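Local coordinates for conserved hypothetical cytochrome protein (Kuenenia stuttgartiensis, PDB 6H5L), which probably carries electrons through two covalently bound c-type hemes, as part of a large multiheme reductase complex of an anammox bacterium, at residues I3-T8 against P60-I65; T8-N13 against R89-P94. One frame throughout, in Å; residues are numbered along the deposited sequence.

Contact 1 of 2, residues I3-T8 against P60-I65; sequences IPKEVT and PTDEDI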
ATOM      1  N   ILE B   3      14.365  57.785  17.825  1.00 44.00           N
ATOM      2  CA  ILE B   3      15.313  57.680  16.721  1.00 39.96           C
ATOM      3  C   ILE B   3      15.832  59.083  16.417  1.00 42.89           C
ATOM      4  O   ILE B   3      15.022  59.978  16.126  1.00 42.40           O
ATOM      5  CB  ILE B   3      14.662  57.055  15.479  1.00 39.86           C
ATOM      6  CG1 ILE B   3      14.007  55.720  15.841  1.00 30.23           C
ATOM      7  CG2 ILE B   3      15.691  56.870  14.375  1.00 41.57           C
ATOM      8  CD1 ILE B   3      13.229  55.095  14.717  1.00 22.83           C
ATOM      9  N   PRO B   4      17.139  59.317  16.470  1.00 45.88           N
ATOM     10  CA  PRO B   4      17.652  60.674  16.255  1.00 44.84           C
ATOM     11  C   PRO B   4      17.589  61.081  14.792  1.00 44.41           C
ATOM     12  O   PRO B   4      17.592  60.241  13.887  1.00 43.05           O
ATOM     13  CB  PRO B   4      19.106  60.578  16.740  1.00 42.68           C
ATOM     14  CG  PRO B   4      19.473  59.154  16.471  1.00 39.36           C
ATOM     15  CD  PRO B   4      18.223  58.348  16.724  1.00 35.95           C
ATOM     16  N   LYS B   5      17.510  62.394  14.573  1.00 52.78           N
ATOM     17  CA  LYS B   5      17.704  62.954  13.243  1.00 43.29           C
ATOM     18  C   LYS B   5      19.173  63.208  12.944  1.00 35.74           C
ATOM     19  O   LYS B   5      19.594  63.109  11.785  1.00 38.08           O
ATOM     20  CB  LYS B   5      16.935  64.267  13.104  1.00 43.44           C
ATOM     21  CG  LYS B   5      15.487  64.220  13.584  1.00 45.51           C
ATOM     22  CD  LYS B   5      14.643  63.304  12.717  1.00 43.23           C
ATOM     23  CE  LYS B   5      13.177  63.391  13.105  1.00 54.42           C
ATOM     24  NZ  LYS B   5      12.308  62.546  12.241  1.00 42.80           N
ATOM     25  N   GLU B   6      19.958  63.511  13.975  1.00 55.18           N
ATOM     26  CA  GLU B   6      21.373  63.800  13.816  1.00 51.43           C
ATOM     27  C   GLU B   6      22.172  62.521  13.598  1.00 42.72           C
ATOM     28  O   GLU B   6      21.813  61.444  14.081  1.00 48.01           O
ATOM     29  CB  GLU B   6      21.906  64.547  15.042  1.00 57.06           C
ATOM     30  CG  GLU B   6      21.471  63.979  16.390  1.00 59.01           C
ATOM     31  CD  GLU B   6      20.178  64.596  16.900  1.00 64.72           C
ATOM     32  OE1 GLU B   6      19.179  63.861  17.054  1.00 43.62           O
ATOM     33  OE2 GLU B   6      20.162  65.821  17.142  1.00 85.49           O
ATOM     34  N   VAL B   7      23.269  62.654  12.865  1.00 47.42           N
ATOM     35  CA  VAL B   7      24.195  61.554  12.625  1.00 45.57           C
ATOM     36  C   VAL B   7      25.282  61.593  13.690  1.00 48.44           C
ATOM     37  O   VAL B   7      25.847  62.654  13.978  1.00 53.83           O
ATOM     38  CB  VAL B   7      24.795  61.638  11.210  1.00 41.02           C
ATOM     39  CG1 VAL B   7      25.907  60.616  11.037  1.00 40.88           C
ATOM     40  CG2 VAL B   7      23.712  61.434  10.166  1.00 28.66           C
ATOM     41  N   THR B   8      25.578  60.436  14.274  1.00 50.27           N
ATOM     42  CA  THR B   8      26.523  60.334  15.374  1.00 40.71           C
ATOM     43  C   THR B   8      27.718  59.486  14.964  1.00 42.07           C
ATOM     44  O   THR B   8      27.676  58.747  13.976  1.00 44.67           O
ATOM     45  CB  THR B   8      25.867  59.725  16.620  1.00 51.29           C
ATOM     46  OG1 THR B   8      25.753  58.306  16.451  1.00 46.40           O
ATOM     47  CG2 THR B   8      24.480  60.312  16.831  1.00 36.23           C
ATOM     48  N   PRO B  60      10.506  56.146   3.380  1.00 36.51           N
ATOM     49  CA  PRO B  60      10.074  55.482   4.610  1.00 37.75           C
ATOM     50  C   PRO B  60      10.170  56.423   5.796  1.00 36.76           C
ATOM     51  O   PRO B  60      10.981  57.352   5.822  1.00 37.40           O
ATOM     52  CB  PRO B  60      11.066  54.323   4.748  1.00 27.93           C
ATOM     53  CG  PRO B  60      12.307  54.849   4.121  1.00 27.46           C
ATOM     54  CD  PRO B  60      11.841  55.687   2.952  1.00 30.17           C
ATOM     55  N   THR B  61       9.319  56.179   6.787  1.00 33.16           N
ATOM     56  CA  THR B  61       9.485  56.865   8.055  1.00 33.45           C
ATOM     57  C   THR B  61      10.704  56.302   8.777  1.00 30.53           C
ATOM     58  O   THR B  61      11.184  55.206   8.476  1.00 34.17           O
ATOM     59  CB  THR B  61       8.239  56.712   8.929  1.00 35.41           C
ATOM     60  OG1 THR B  61       8.108  55.346   9.339  1.00 34.34           O
ATOM     61  CG2 THR B  61       6.993  57.128   8.161  1.00 29.17           C
ATOM     62  N   ASP B  62      11.219  57.076   9.735  1.00 30.69           N
ATOM     63  CA  ASP B  62      12.332  56.583  10.541  1.00 38.97           C
ATOM     64  C   ASP B  62      11.959  55.301  11.271  1.00 42.39           C
ATOM     65  O   ASP B  62      12.823  54.449  11.517  1.00 43.01           O
ATOM     66  CB  ASP B  62      12.785  57.653  11.534  1.00 38.01           C
ATOM     67  CG  ASP B  62      13.317  58.897  10.849  1.00 41.17           C
ATOM     68  OD1 ASP B  62      13.169  59.002   9.614  1.00 43.32           O
ATOM     69  OD2 ASP B  62      13.886  59.764  11.545  1.00 45.34           O
ATOM     70  N   GLU B  63      10.677  55.141  11.607  1.00 41.30           N
ATOM     71  CA  GLU B  63      10.221  53.921  12.263  1.00 41.06           C
ATOM     72  C   GLU B  63      10.165  52.750  11.290  1.00 36.35           C
ATOM     73  O   GLU B  63      10.420  51.607  11.685  1.00 39.73           O
ATOM     74  CB  GLU B  63       8.849  54.150  12.898  1.00 38.28           C
ATOM     75  CG  GLU B  63       8.811  55.267  13.943  1.00 57.81           C
ATOM     76  CD  GLU B  63       8.810  56.653  13.326  1.00 68.54           C
ATOM     77  OE1 GLU B  63       8.386  56.785  12.160  1.00 63.62           O
ATOM     78  OE2 GLU B  63       9.249  57.605  14.003  1.00 57.65           O
ATOM     79  N   ASP B  64       9.840  53.011  10.020  1.00 34.97           N
ATOM     80  CA  ASP B  64       9.843  51.949   9.018  1.00 29.29           C
ATOM     81  C   ASP B  64      11.227  51.336   8.877  1.00 31.60           C
ATOM     82  O   ASP B  64      11.368  50.110   8.800  1.00 34.64           O
ATOM     83  CB  ASP B  64       9.366  52.492   7.671  1.00 25.84           C
ATOM     84  CG  ASP B  64       7.884  52.809   7.661  1.00 31.16           C
ATOM     85  OD1 ASP B  64       7.184  52.410   8.613  1.00 30.49           O
ATOM     86  OD2 ASP B  64       7.421  53.462   6.701  1.00 39.02           O
ATOM     87  N   ILE B  65      12.262  52.177   8.827  1.00 32.88           N
ATOM     88  CA  ILE B  65      13.625  51.675   8.678  1.00 31.37           C
ATOM     89  C   ILE B  65      14.047  50.901   9.921  1.00 32.43           C
ATOM     90  O   ILE B  65      14.608  49.803   9.828  1.00 36.11           O
ATOM     91  CB  ILE B  65      14.592  52.834   8.376  1.00 24.28           C
ATOM     92  CG1 ILE B  65      14.151  53.580   7.115  1.00 27.20           C
ATOM     93  CG2 ILE B  65      16.014  52.318   8.222  1.00 23.47           C
ATOM     94  CD1 ILE B  65      14.951  54.839   6.841  1.00 29.70           C
TER

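Contact 2 of 2, residues T8-N13 against R89-P94; sequences TEEGKN and RASVVP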
ATOM      1  N   THR B   8      25.578  60.436  14.274  1.00 50.27           N
ATOM      2  CA  THR B   8      26.523  60.334  15.374  1.00 40.71           C
ATOM      3  C   THR B   8      27.718  59.486  14.964  1.00 42.07           C
ATOM      4  O   THR B   8      27.676  58.747  13.976  1.00 44.67           O
ATOM      5  CB  THR B   8      25.867  59.725  16.620  1.00 51.29           C
ATOM      6  OG1 THR B   8      25.753  58.306  16.451  1.00 46.40           O
ATOM      7  CG2 THR B   8      24.480  60.312  16.831  1.00 36.23           C
ATOM      8  N   GLU B   9      28.794  59.604  15.747  1.00 48.07           N
ATOM      9  CA  GLU B   9      29.966  58.766  15.527  1.00 52.19           C
ATOM     10  C   GLU B   9      29.659  57.304  15.820  1.00 54.26           C
ATOM     11  O   GLU B   9      30.153  56.410  15.124  1.00 47.04           O
ATOM     12  CB  GLU B   9      31.131  59.253  16.389  1.00 58.93           C
ATOM     13  CG  GLU B   9      31.899  60.417  15.787  1.00 69.91           C
ATOM     14  CD  GLU B   9      32.677  60.021  14.547  1.00 75.11           C
ATOM     15  OE1 GLU B   9      33.426  59.023  14.607  1.00 72.31           O
ATOM     16  OE2 GLU B   9      32.534  60.702  13.508  1.00 67.27           O
ATOM     17  N   GLU B  10      28.854  57.040  16.852  1.00 61.48           N
ATOM     18  CA  GLU B  10      28.420  55.673  17.119  1.00 57.17           C
ATOM     19  C   GLU B  10      27.651  55.102  15.934  1.00 52.21           C
ATOM     20  O   GLU B  10      27.849  53.942  15.555  1.00 58.43           O
ATOM     21  CB  GLU B  10      27.562  55.628  18.382  1.00 53.39           C
ATOM     22  CG  GLU B  10      27.130  54.224  18.780  1.00 63.33           C
ATOM     23  CD  GLU B  10      25.942  54.222  19.724  1.00 70.29           C
ATOM     24  OE1 GLU B  10      25.351  55.302  19.935  1.00 72.57           O
ATOM     25  OE2 GLU B  10      25.598  53.141  20.248  1.00 66.24           O
ATOM     26  N   GLY B  11      26.766  55.904  15.340  1.00 47.78           N
ATOM     27  CA  GLY B  11      26.025  55.443  14.176  1.00 44.64           C
ATOM     28  C   GLY B  11      26.926  55.103  13.004  1.00 49.52           C
ATOM     29  O   GLY B  11      26.688  54.124  12.291  1.00 44.05           O
ATOM     30  N   LYS B  12      27.967  55.911  12.783  1.00 46.38           N
ATOM     31  CA  LYS B  12      28.946  55.597  11.745  1.00 38.33           C
ATOM     32  C   LYS B  12      29.616  54.256  12.013  1.00 40.24           C
ATOM     33  O   LYS B  12      29.752  53.422  11.111  1.00 39.88           O
ATOM     34  CB  LYS B  12      30.001  56.701  11.657  1.00 53.09           C
ATOM     35  CG  LYS B  12      29.551  58.010  11.029  1.00 49.27           C
ATOM     36  CD  LYS B  12      30.767  58.893  10.768  1.00 60.75           C
ATOM     37  CE  LYS B  12      30.434  60.377  10.836  1.00 63.25           C
ATOM     38  NZ  LYS B  12      30.109  60.959   9.506  1.00 68.16           N
ATOM     39  N   ASN B  13      30.043  54.033  13.258  1.00 40.17           N
ATOM     40  CA  ASN B  13      30.793  52.823  13.584  1.00 40.56           C
ATOM     41  C   ASN B  13      29.925  51.576  13.468  1.00 42.06           C
ATOM     42  O   ASN B  13      30.377  50.545  12.957  1.00 41.85           O
ATOM     43  CB  ASN B  13      31.384  52.934  14.988  1.00 51.70           C
ATOM     44  CG  ASN B  13      32.515  53.944  15.066  1.00 54.41           C
ATOM     45  OD1 ASN B  13      32.754  54.700  14.125  1.00 48.50           O
ATOM     46  ND2 ASN B  13      33.219  53.959  16.195  1.00 47.72           N
ATOM     47  N   ARG B  89      20.683  50.236  16.812  1.00 41.17           N
ATOM     48  CA  ARG B  89      19.846  50.152  15.619  1.00 35.50           C
ATOM     49  C   ARG B  89      19.223  51.496  15.271  1.00 39.72           C
ATOM     50  O   ARG B  89      18.971  51.778  14.094  1.00 41.32           O
ATOM     51  CB  ARG B  89      18.754  49.102  15.818  1.00 27.87           C
ATOM     52  CG  ARG B  89      19.238  47.666  15.762  1.00 30.94           C
ATOM     53  CD  ARG B  89      18.095  46.713  16.064  1.00 34.61           C
ATOM     54  NE  ARG B  89      18.084  46.299  17.464  1.00 41.60           N
ATOM     55  CZ  ARG B  89      16.988  45.956  18.133  1.00 37.58           C
ATOM     56  NH1 ARG B  89      15.805  45.996  17.538  1.00 29.51           N
ATOM     57  NH2 ARG B  89      17.074  45.588  19.403  1.00 42.37           N
ATOM     58  N   ALA B  90      18.959  52.334  16.274  1.00 34.51           N
ATOM     59  CA  ALA B  90      18.371  53.641  16.011  1.00 37.65           C
ATOM     60  C   ALA B  90      19.400  54.638  15.496  1.00 35.22           C
ATOM     61  O   ALA B  90      19.045  55.553  14.744  1.00 42.25           O
ATOM     62  CB  ALA B  90      17.698  54.178  17.276  1.00 37.84           C
ATOM     63  N   SER B  91      20.670  54.479  15.875  1.00 34.20           N
ATOM     64  CA  SER B  91      21.700  55.429  15.471  1.00 31.54           C
ATOM     65  C   SER B  91      22.120  55.268  14.016  1.00 40.32           C
ATOM     66  O   SER B  91      22.721  56.191  13.456  1.00 40.21           O
ATOM     67  CB  SER B  91      22.929  55.292  16.374  1.00 40.50           C
ATOM     68  OG  SER B  91      23.574  54.046  16.177  1.00 43.59           O
ATOM     69  N   VAL B  92      21.826  54.122  13.390  1.00 43.57           N
ATOM     70  CA  VAL B  92      22.171  53.917  11.985  1.00 45.61           C
ATOM     71  C   VAL B  92      21.064  54.346  11.036  1.00 32.14           C
ATOM     72  O   VAL B  92      21.301  54.411   9.818  1.00 35.27           O
ATOM     73  CB  VAL B  92      22.529  52.445  11.692  1.00 40.22           C
ATOM     74  CG1 VAL B  92      23.719  52.007  12.521  1.00 42.33           C
ATOM     75  CG2 VAL B  92      21.326  51.541  11.945  1.00 32.58           C
ATOM     76  N   VAL B  93      19.863  54.627  11.546  1.00 30.20           N
ATOM     77  CA  VAL B  93      18.792  55.133  10.688  1.00 35.02           C
ATOM     78  C   VAL B  93      19.201  56.406   9.947  1.00 30.37           C
ATOM     79  O   VAL B  93      19.041  56.452   8.720  1.00 37.85           O
ATOM     80  CB  VAL B  93      17.497  55.309  11.498  1.00 31.10           C
ATOM     81  CG1 VAL B  93      16.404  55.919  10.633  1.00 32.72           C
ATOM     82  CG2 VAL B  93      17.049  53.972  12.071  1.00 28.91           C
ATOM     83  N   PRO B  94      19.727  57.448  10.609  1.00 32.31           N
ATOM     84  CA  PRO B  94      20.141  58.634   9.839  1.00 31.04           C
ATOM     85  C   PRO B  94      21.294  58.357   8.893  1.00 30.45           C
ATOM     86  O   PRO B  94      21.391  59.010   7.847  1.00 31.64           O
ATOM     87  CB  PRO B  94      20.541  59.644  10.926  1.00 27.31           C
ATOM     88  CG  PRO B  94      19.962  59.114  12.190  1.00 37.37           C
ATOM     89  CD  PRO B  94      19.970  57.636  12.048  1.00 31.58           C
TER

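Contact 1 of 2, residues I3-T8 against P60-I65
Lys5 and Asp62 supply the charged part of this contact, a salt bridge in which Lys5 NZ donates to Asp62 OD2 over 3.3 Å. The ammonium comes from above the carboxylate plane, 58° out of it, and the two side chains cross at about a right angle. A bend at chi2 (-66°) followed by an extended end turns the lysine chain toward the acid, and Lys5 CD also passes 3.8 Å from Asp62 OD2. The other carboxylate oxygen, OD1, forms a salt bridge with Lys97, so the acid pairs with two lysines, a setting likely to favour its charged form.

Van der Waals packing comes from Ile3, whose CD1 lies on the backbone of Asp62, 3.3 Å from Asp62 O. A chi1 of -53° puts CG1 beside the backbone N and CG2 anti to it, which leaves Ile3 CG2 4.1 Å from Asp62 CB. Val93 of helix 93-97 touches both Ile3 and Asp62. An alanine in place of Asp62 would probably leave both Lys5 and Lys97 without their carboxylate partner.

Local capping bonds define the helix start. Thr61 OG1 accepts from Asp64 N at 3.0 Å. A weak reciprocal bond runs from Thr61 N to Asp64 OD2 at 3.3 Å. These bonds make Thr61 the N-cap of a capping box, with Asp62 in the first turn; the N-terminal arm of this cytochrome c-type domain thus lies against the capped start of helix 62-71, at the surface, with the side chain of Ile3 about 11 Å from a heme c.

Contact 2 of 2, residues T8-N13 against R89-P94
Ser91 turns its OG to chi1 67°, between its backbone N and carbonyl carbon, which sets the hydroxyl OG 3.5 Å from Gly11 CA. The hydroxyl of Thr8 takes the same kind of position, and there it serves the helix: Thr8 OG1 accepts from Gly11 N at 2.8 Å with an N-H...O angle of 161°, the N-cap bond of helix 9-18. The same Thr8 OG1 lies 4.1 Å from Ser91 CB, at the margin of the interface.

The centre of the contact is the bare face of Gly11. Gly11 CA comes 4.5 Å from Ser91 CA, and a CA-H...O contact runs from Gly11 CA to Ser91 O at 3.5 Å, bent to 134° at the hydrogen. A CB on Gly11 would fall about 2.3 Å from Ser91 O, too near for two non-bonded atoms, so its absence is what admits this close backbone approach. Ser91 OG is also bonded to Gln88 O, three residues earlier; its meeting with Gly11 is therefore packing by an oxygen already engaged by Gln88 O. Glu10 closes the edge, its carboxylate carbon CD lying 4.3 Å from Ser91 OG.

Val92 extends the packing toward the heme. Val92 CG1 sits 3.7 Å from Gly11 O, and the side chain also touches heme c and Ile69 of helix 62-71. Close glycine-mediated packing of the N-terminal helix against the helices that close the first cytochrome c domain is characteristic of the cytochrome c fold; here Val92, beside this packing, also lines the heme pocket, near the covalently attached Cys19.

From the N terminus, the arm 3-8 meets 60-65 first, and contact 1 closes a loop that contains the heme-binding Cys19, Cys22 and His23. The chain then enters helix 9-18, whose first turn is met much later by 89-94; contact 2 closes this second loop. The two loops cross, because the segments alternate in sequence, and Thr8 belongs to both contacts. Their centres are 9 Å apart, and they adjoin directly: Ile3 CG2 lies 3.6 Å from Ala90 O, and Pro4 packs beside Pro94. Together they join the N-terminal arm, helix 9-18, helix 62-71 and the helices 86-91 and 93-97 in one cytochrome c-type domain.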